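PDB 6WYN: possible hydrolase from Mycobacterium tuberculosis, which hydrolyses carboxylic esters as a serine esterase, with a preference for short, straight-chain alkyl esters, although its physiological substrate is not known. Local coordinates for residues 108-113 with 143-148; 206-211 with 215-220. One frame throughout, in Å; residues are numbered along the deposited sequence.

Contact 1: 108-113 with 143-148; sequences PALAVD and ELAPGA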
loop_
_atom_site.group_PDB
_atom_site.type_symbol
_atom_site.label_atom_id
_atom_site.label_comp_id
_atom_site.label_asym_id
_atom_site.label_seq_id
_atom_site.Cartn_x
_atom_site.Cartn_y
_atom_site.Cartn_z
ATOM N N PRO A 108 -1.936 -1.175 17.458
ATOM C CA PRO A 108 -3.133 -1.691 16.772
ATOM C C PRO A 108 -3.356 -0.974 15.430
ATOM O O PRO A 108 -3.265 0.262 15.328
ATOM C CB PRO A 108 -4.277 -1.457 17.764
ATOM C CG PRO A 108 -3.735 -0.404 18.734
ATOM C CD PRO A 108 -2.226 -0.583 18.779
ATOM N N ALA A 109 -3.653 -1.744 14.382
ATOM C CA ALA A 109 -3.660 -1.190 13.006
ATOM C C ALA A 109 -4.624 -1.928 12.090
ATOM O O ALA A 109 -4.888 -3.072 12.344
ATOM C CB ALA A 109 -2.258 -1.266 12.474
ATOM N N LEU A 110 -5.031 -1.294 10.991
ATOM C CA LEU A 110 -5.852 -1.940 9.945
ATOM C C LEU A 110 -5.086 -1.758 8.647
ATOM O O LEU A 110 -4.890 -0.596 8.222
ATOM C CB LEU A 110 -7.247 -1.311 9.898
ATOM C CG LEU A 110 -8.253 -2.076 9.044
ATOM C CD1 LEU A 110 -8.649 -3.373 9.716
ATOM C CD2 LEU A 110 -9.510 -1.259 8.745
ATOM N N ALA A 111 -4.692 -2.851 8.041
ATOM C CA ALA A 111 -4.047 -2.852 6.719
ATOM C C ALA A 111 -5.074 -3.351 5.698
ATOM O O ALA A 111 -5.460 -4.518 5.705
ATOM C CB ALA A 111 -2.776 -3.662 6.765
ATOM N N VAL A 112 -5.497 -2.418 4.866
ATOM C CA VAL A 112 -6.616 -2.743 3.963
ATOM C C VAL A 112 -6.158 -3.250 2.608
ATOM O O VAL A 112 -5.153 -2.768 2.133
ATOM C CB VAL A 112 -7.489 -1.494 3.769
ATOM C CG1 VAL A 112 -8.682 -1.812 2.921
ATOM C CG2 VAL A 112 -7.928 -0.897 5.094
ATOM N N ASP A 113 -6.877 -4.224 2.060
ATOM C CA ASP A 113 -6.690 -4.615 0.642
ATOM C C ASP A 113 -7.508 -3.646 -0.223
ATOM O O ASP A 113 -8.711 -3.570 -0.032
ATOM C CB ASP A 113 -7.101 -6.056 0.358
ATOM C CG ASP A 113 -6.187 -7.146 0.918
ATOM O OD1 ASP A 113 -4.960 -6.896 1.009
ATOM O OD2 ASP A 113 -6.702 -8.266 1.252
ATOM N N GLU A 143 -16.718 1.863 9.898
ATOM C CA GLU A 143 -17.134 0.667 10.680
ATOM C C GLU A 143 -15.898 0.079 11.391
ATOM O O GLU A 143 -15.981 -0.133 12.573
ATOM C CB GLU A 143 -17.818 -0.351 9.750
ATOM C CG GLU A 143 -18.061 -1.743 10.358
ATOM C CD GLU A 143 -18.578 -2.885 9.449
ATOM O OE1 GLU A 143 -18.545 -4.101 9.912
ATOM O OE2 GLU A 143 -19.006 -2.600 8.275
ATOM N N LEU A 144 -14.804 -0.218 10.677
ATOM C CA LEU A 144 -13.693 -1.036 11.230
ATOM C C LEU A 144 -12.569 -0.196 11.895
ATOM O O LEU A 144 -11.784 -0.779 12.681
ATOM C CB LEU A 144 -13.154 -1.911 10.096
ATOM C CG LEU A 144 -14.131 -2.952 9.550
ATOM C CD1 LEU A 144 -13.571 -3.640 8.322
ATOM C CD2 LEU A 144 -14.456 -3.990 10.629
ATOM N N ALA A 145 -12.430 1.103 11.620
ATOM C CA ALA A 145 -11.310 1.909 12.155
ATOM C C ALA A 145 -11.754 3.346 12.409
ATOM O O ALA A 145 -11.108 4.283 11.952
ATOM C CB ALA A 145 -10.147 1.853 11.190
ATOM N N PRO A 146 -12.885 3.565 13.114
ATOM C CA PRO A 146 -13.385 4.915 13.349
ATOM C C PRO A 146 -12.453 5.786 14.213
ATOM O O PRO A 146 -12.471 6.994 14.086
ATOM C CB PRO A 146 -14.725 4.662 14.079
ATOM C CG PRO A 146 -14.566 3.304 14.719
ATOM C CD PRO A 146 -13.757 2.527 13.701
ATOM N N GLY A 147 -11.640 5.198 15.080
ATOM C CA GLY A 147 -10.785 6.030 15.952
ATOM C C GLY A 147 -9.347 6.131 15.470
ATOM O O GLY A 147 -8.530 6.526 16.257
ATOM N N ALA A 148 -9.002 5.671 14.269
ATOM C CA ALA A 148 -7.617 5.802 13.762
ATOM C C ALA A 148 -7.459 7.212 13.174
ATOM O O ALA A 148 -7.940 7.454 12.051
ATOM C CB ALA A 148 -7.295 4.722 12.753
#
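L110, on the strand 109-112, meets the end of helix 130-144 through a single methyl. Its CD2 rests against two CB atoms at once, 3.9 Å from CB of L144 and 4.0 Å from CB of A145. CB of L144 and CB of A145 stand 4.9 Å apart, so CD2 sits where both can be touched. The torsions of L110 account for this choice of methyl: with CG anti to the backbone N and beside the carbonyl carbon (chi1 -169°), chi2 of 71° brings CD2, rather than CD1, to the helix end. L144 answers with its CB, not its methyls. The two leucine side chains cross at about a right angle, and CG of L144 lies opposite its carbonyl carbon (chi1 -65°), which takes CG and both methyls farther from L110 than CB and leaves CB to touch CD2. A145 is the first residue to leave helical geometry; it opens a type I turn to A148, closed by a weak bond from A148 N to A145 O at 3.4 Å. No hydrogen bond joins the two segments, and only 110 Å² is buried between them, so the contact is purely apolar and small, though L110 and A145 are both buried.

Strand 109-112 runs between strand 73-78, antiparallel to it, and strand 85-88, parallel to it. On the helix side of this sheet, L110 also touches A75 and L141, V112 packs on L137 and L141, and A145 leans on P83 and I86. Helix 130-144 thereby covers the sheet within the beta-alpha-beta crossover from strand 109-112 to strand 150-154.

Contact 2: 206-211 with 215-220; sequences REFPSF and LDLTIA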
loop_
_atom_site.group_PDB
_atom_site.type_symbol
_atom_site.label_atom_id
_atom_site.label_comp_id
_atom_site.label_asym_id
_atom_site.label_seq_id
_atom_site.Cartn_x
_atom_site.Cartn_y
_atom_site.Cartn_z
ATOM N N ARG A 206 -3.214 -14.504 -17.270
ATOM C CA ARG A 206 -1.919 -15.225 -17.164
ATOM C C ARG A 206 -2.184 -16.458 -16.295
ATOM O O ARG A 206 -3.252 -16.522 -15.680
ATOM C CB ARG A 206 -0.819 -14.314 -16.611
ATOM C CG ARG A 206 0.580 -14.915 -16.623
ATOM C CD ARG A 206 1.179 -15.188 -17.995
ATOM N NE ARG A 206 2.638 -15.092 -17.955
ATOM C CZ ARG A 206 3.499 -16.114 -17.929
ATOM N NH1 ARG A 206 3.082 -17.372 -17.957
ATOM N NH2 ARG A 206 4.797 -15.864 -17.877
ATOM N N GLU A 207 -1.300 -17.442 -16.357
ATOM C CA GLU A 207 -1.188 -18.582 -15.413
ATOM C C GLU A 207 0.315 -18.871 -15.329
ATOM O O GLU A 207 1.044 -18.392 -16.208
ATOM C CB GLU A 207 -2.026 -19.790 -15.864
ATOM C CG GLU A 207 -3.493 -19.737 -15.425
ATOM C CD GLU A 207 -4.351 -21.001 -15.575
ATOM O OE1 GLU A 207 -5.538 -20.860 -15.939
ATOM O OE2 GLU A 207 -3.857 -22.124 -15.298
ATOM N N PHE A 208 0.784 -19.596 -14.323
ATOM C CA PHE A 208 2.234 -19.815 -14.124
ATOM C C PHE A 208 2.447 -21.271 -13.766
ATOM O O PHE A 208 1.738 -21.839 -12.936
ATOM C CB PHE A 208 2.813 -18.889 -13.048
ATOM C CG PHE A 208 2.910 -17.429 -13.421
ATOM C CD1 PHE A 208 4.033 -16.938 -14.078
ATOM C CD2 PHE A 208 1.889 -16.542 -13.109
ATOM C CE1 PHE A 208 4.127 -15.593 -14.415
ATOM C CE2 PHE A 208 1.978 -15.197 -13.451
ATOM C CZ PHE A 208 3.110 -14.720 -14.086
ATOM N N PRO A 209 3.422 -21.934 -14.405
ATOM C CA PRO A 209 3.621 -23.358 -14.169
ATOM C C PRO A 209 3.953 -23.651 -12.703
ATOM O O PRO A 209 3.710 -24.745 -12.249
ATOM C CB PRO A 209 4.809 -23.694 -15.080
ATOM C CG PRO A 209 5.505 -22.361 -15.290
ATOM C CD PRO A 209 4.377 -21.358 -15.359
ATOM N N SER A 210 4.562 -22.691 -12.008
ATOM C CA SER A 210 5.094 -22.922 -10.654
ATOM C C SER A 210 5.071 -21.618 -9.862
ATOM O O SER A 210 4.915 -20.531 -10.475
ATOM C CB SER A 210 6.474 -23.508 -10.721
ATOM O OG SER A 210 7.373 -22.575 -11.291
ATOM N N PHE A 211 5.226 -21.756 -8.551
ATOM C CA PHE A 211 5.534 -20.647 -7.624
ATOM C C PHE A 211 6.862 -20.020 -8.079
ATOM O O PHE A 211 6.883 -18.799 -8.235
ATOM C CB PHE A 211 5.566 -21.154 -6.176
ATOM C CG PHE A 211 5.947 -20.100 -5.170
ATOM C CD1 PHE A 211 5.002 -19.235 -4.649
ATOM C CD2 PHE A 211 7.256 -19.973 -4.741
ATOM C CE1 PHE A 211 5.362 -18.258 -3.728
ATOM C CE2 PHE A 211 7.617 -18.997 -3.822
ATOM C CZ PHE A 211 6.667 -18.149 -3.310
ATOM N N LEU A 215 8.308 -16.097 -8.618
ATOM C CA LEU A 215 9.494 -15.667 -7.849
ATOM C C LEU A 215 10.615 -15.216 -8.810
ATOM O O LEU A 215 11.195 -14.173 -8.531
ATOM C CB LEU A 215 9.902 -16.800 -6.919
ATOM C CG LEU A 215 11.078 -16.479 -6.009
ATOM C CD1 LEU A 215 10.851 -15.220 -5.202
ATOM C CD2 LEU A 215 11.376 -17.647 -5.104
ATOM N N ASP A 216 10.785 -15.859 -9.966
ATOM C CA ASP A 216 11.845 -15.537 -10.971
ATOM C C ASP A 216 11.609 -14.139 -11.550
ATOM O O ASP A 216 12.558 -13.366 -11.636
ATOM C CB ASP A 216 11.901 -16.615 -12.064
ATOM C CG ASP A 216 12.575 -17.917 -11.615
ATOM O OD1 ASP A 216 13.326 -17.907 -10.588
ATOM O OD2 ASP A 216 12.387 -18.946 -12.315
ATOM N N LEU A 217 10.348 -13.823 -11.852
ATOM C CA LEU A 217 9.865 -12.504 -12.313
ATOM C C LEU A 217 10.166 -11.427 -11.258
ATOM O O LEU A 217 10.699 -10.374 -11.588
ATOM C CB LEU A 217 8.366 -12.702 -12.555
ATOM C CG LEU A 217 7.799 -11.973 -13.761
ATOM C CD1 LEU A 217 8.612 -12.296 -15.016
ATOM C CD2 LEU A 217 6.318 -12.317 -13.940
ATOM N N THR A 218 9.906 -11.704 -9.985
ATOM C CA THR A 218 10.090 -10.739 -8.871
ATOM C C THR A 218 11.596 -10.564 -8.615
ATOM O O THR A 218 12.067 -9.443 -8.381
ATOM C CB THR A 218 9.329 -11.273 -7.662
ATOM O OG1 THR A 218 7.980 -11.498 -8.076
ATOM C CG2 THR A 218 9.382 -10.342 -6.489
ATOM N N ILE A 219 12.359 -11.654 -8.702
ATOM C CA ILE A 219 13.837 -11.557 -8.605
ATOM C C ILE A 219 14.310 -10.660 -9.761
ATOM O O ILE A 219 15.054 -9.720 -9.490
ATOM C CB ILE A 219 14.492 -12.949 -8.629
ATOM C CG1 ILE A 219 14.156 -13.739 -7.360
ATOM C CG2 ILE A 219 16.011 -12.798 -8.823
ATOM C CD1 ILE A 219 14.560 -15.206 -7.401
ATOM N N ALA A 220 13.886 -10.941 -10.997
ATOM C CA ALA A 220 14.309 -10.167 -12.183
ATOM C C ALA A 220 14.074 -8.674 -11.964
ATOM O O ALA A 220 14.900 -7.907 -12.387
ATOM C CB ALA A 220 13.643 -10.677 -13.448
#
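F211 and L215, which bury the most surface here, stand one helical turn apart and are joined twice. In the backbone, L215 N donates to F211 O at 3.1 Å; the N-H...O angle of 165° is close to straight, and the donor lies in the carbonyl plane. This is the i to i+4 bond of the first turn of helix 211-221, just after S210, whose OG caps the helix by accepting from A213 N. Alongside it the side chains touch, with F211 CE2 4.2 Å from L215 CD2. In both residues CG is opposite the backbone N (chi1 177° in F211, -177° in L215); with both torsions anti, the ring of F211 comes forward until CE2 meets the CD2 branch of L215, the two crossing at a slant. Both side chains also touch R231 of helix 227-237, and F211 further meets V234 and makes an edge-to-face contact with W246.

L217 makes a second, separate apolar touch. Its CD2 lies 4.0 Å from CE1 of F208 and equally far from CZ of that ring, while the two side chains cross at about a right angle. L217 is exposed to solvent; F208, by contrast, is buried and its ring also meets that of W248.

Chemically, then, the segments share one directional bond, made by the backbone, and two aromatic-aliphatic contacts. With no charged group paired between them, the side-chain part of the contact depends on shape and dispersion, and the 170 Å² buried in total indicates a modest, local interface.

Overall arrangement
Contact 1 and contact 2 do not touch: the two lie on opposite sides of the chain's centre, with centres about 32 Å apart and nearest atoms about 16 Å apart. Contact 1, centred about 14 Å from the chain's centre, belongs to the alpha/beta core, where helix 130-144 leads into strand 150-154 and the probable nucleophile S155 that follows it. Contact 2, about 21 Å from that centre, lies in the excursion between strands 174-178 and 273-278, which probably forms the inserted cap, as in relatives with this topology. Helix 182-200, carrying the selectivity residue H188, precedes contact 2. Neither contact reaches the inferred catalytic triad S155, D179 and H310.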